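Hydroxylacyl-CoA dehydrogenase (Streptomyces coelicolor, PDB 5BKA) probably acts in biosynthesis of the benzoisochromanequinone polyketide actinorhodin, as a member of the NTF2-like superfamily with a SnoaL-like domain. Local coordinates at residues 13-18 with 121-125. Sequence-based numbering, arbitrary orientation.
Sequences EVLSFY and DVLVR
The guanidinium of Arg125 meets the carboxylate of Glu13 end-on and nearly coplanar, the two planes 27° apart, with both carboxylate oxygens at its edge. Arg125 NH2 gives a nearly straight bond to Glu13 OE1 (3.1 Å), and Arg125 NH1 reaches the syn lone pair of Glu13 OE2 at 2.9 Å; together they form a two-pronged salt bridge. Glu13 gets there with an extended chain, CG anti to the backbone N (chi1 -171°), whereas the arginine bends at chi2 and chi3 to turn back toward the helix. NH1 is also bonded to the carbonyl of Gly129. An alanine in place of Glu13 would probably leave the guanidinium charge without its carboxylate mate and NH2 without this bond. At the Phe17 ring, Tyr18 CE1 lies in plane at the edge, while Leu123 CD2 approaches Phe17 CE2 obliquely at 3.7 Å. The leucine splits its methyls between two helical side chains, for Leu123 CD1 sits 4.0 Å from Val14 CG1 and equally near Val14 CG2. This is the helix-on-sheet packing of the NTF2-like fold: helix 10-26 lies against the curved mixed sheet that includes strand 112-124, and the axes of 13-18 and 121-124 approach to 11.9 Å at 110°. Deeper in, the Tyr18 ring meets Asp121 OD2 obliquely, and Tyr18 OH comes within 2.6 Å of Asp121 OD2, a weak hydrogen bond at most, since the hydroxyl proton has another acceptor within reach. The same carboxylate oxygen takes part in a salt bridge with Arg136, while Phe80 stacks edge-to-face with the tyrosine ring.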
# COMPACT_ATOMS: atom_id res chain seq x y z
N GLU B 13 11.52 7.23 4.82
CA GLU B 13 12.73 6.44 4.60
C GLU B 13 12.47 4.95 4.84
O GLU B 13 13.01 4.10 4.11
CB GLU B 13 13.84 6.94 5.52
CG GLU B 13 15.21 6.33 5.24
CD GLU B 13 16.22 6.66 6.32
OE1 GLU B 13 15.86 7.36 7.28
OE2 GLU B 13 17.38 6.22 6.20
N VAL B 14 11.67 4.61 5.84
CA VAL B 14 11.36 3.21 6.11
C VAL B 14 10.48 2.64 5.00
O VAL B 14 10.70 1.51 4.54
CB VAL B 14 10.71 3.05 7.49
CG1 VAL B 14 10.19 1.63 7.68
CG2 VAL B 14 11.71 3.39 8.59
N LEU B 15 9.48 3.40 4.55
CA LEU B 15 8.63 2.95 3.45
C LEU B 15 9.45 2.70 2.19
O LEU B 15 9.24 1.69 1.50
CB LEU B 15 7.54 3.98 3.18
CG LEU B 15 6.41 4.12 4.20
CD1 LEU B 15 5.33 5.05 3.67
CD2 LEU B 15 5.83 2.76 4.55
N SER B 16 10.37 3.61 1.86
CA SER B 16 11.25 3.41 0.72
C SER B 16 12.12 2.17 0.91
O SER B 16 12.32 1.38 -0.02
CB SER B 16 12.12 4.65 0.50
OG SER B 16 13.01 4.46 -0.58
N PHE B 17 12.69 2.02 2.11
CA PHE B 17 13.46 0.82 2.44
C PHE B 17 12.65 -0.44 2.17
O PHE B 17 13.14 -1.39 1.55
CB PHE B 17 13.91 0.88 3.90
CG PHE B 17 14.65 -0.34 4.37
CD1 PHE B 17 15.98 -0.52 4.06
CD2 PHE B 17 14.00 -1.30 5.13
CE1 PHE B 17 16.66 -1.65 4.49
CE2 PHE B 17 14.68 -2.43 5.57
CZ PHE B 17 16.01 -2.60 5.25
N TYR B 18 11.39 -0.46 2.62
CA TYR B 18 10.53 -1.62 2.40
C TYR B 18 10.22 -1.80 0.92
O TYR B 18 10.12 -2.94 0.43
CB TYR B 18 9.24 -1.49 3.20
CG TYR B 18 9.39 -1.76 4.68
CD1 TYR B 18 10.44 -2.54 5.15
CD2 TYR B 18 8.48 -1.26 5.60
CE1 TYR B 18 10.58 -2.80 6.50
CE2 TYR B 18 8.61 -1.51 6.95
CZ TYR B 18 9.67 -2.28 7.39
OH TYR B 18 9.80 -2.53 8.74
N ASP B 121 9.52 -5.83 12.93
CA ASP B 121 10.87 -5.55 12.48
C ASP B 121 11.64 -4.77 13.53
O ASP B 121 11.06 -3.97 14.28
CB ASP B 121 10.87 -4.76 11.16
CG ASP B 121 10.64 -5.64 9.95
OD1 ASP B 121 10.67 -6.88 10.09
OD2 ASP B 121 10.44 -5.08 8.85
N VAL B 122 12.95 -4.99 13.57
CA VAL B 122 13.88 -4.18 14.34
C VAL B 122 14.90 -3.60 13.37
O VAL B 122 15.68 -4.35 12.76
CB VAL B 122 14.57 -5.00 15.45
CG1 VAL B 122 15.57 -4.12 16.20
CG2 VAL B 122 13.54 -5.58 16.40
N LEU B 123 14.88 -2.28 13.21
CA LEU B 123 15.71 -1.55 12.26
C LEU B 123 16.85 -0.85 13.00
O LEU B 123 16.65 -0.34 14.11
CB LEU B 123 14.88 -0.54 11.48
CG LEU B 123 13.90 -1.13 10.46
CD1 LEU B 123 12.82 -0.13 10.09
CD2 LEU B 123 14.65 -1.59 9.22
N VAL B 124 18.03 -0.81 12.38
CA VAL B 124 19.16 -0.11 12.96
C VAL B 124 19.78 0.82 11.93
O VAL B 124 19.60 0.67 10.72
CB VAL B 124 20.24 -1.07 13.51
CG1 VAL B 124 19.71 -1.89 14.67
CG2 VAL B 124 20.79 -1.96 12.41
N ARG B 125 20.52 1.81 12.45
CA ARG B 125 21.07 2.88 11.65
C ARG B 125 22.57 2.61 11.47
O ARG B 125 22.95 1.89 10.54
CB ARG B 125 20.74 4.22 12.33
CG ARG B 125 21.46 5.46 11.87
CD ARG B 125 20.88 5.99 10.59
NE ARG B 125 19.53 6.52 10.76
CZ ARG B 125 18.71 6.76 9.74
NH1 ARG B 125 19.15 6.54 8.52
NH2 ARG B 125 17.49 7.24 9.94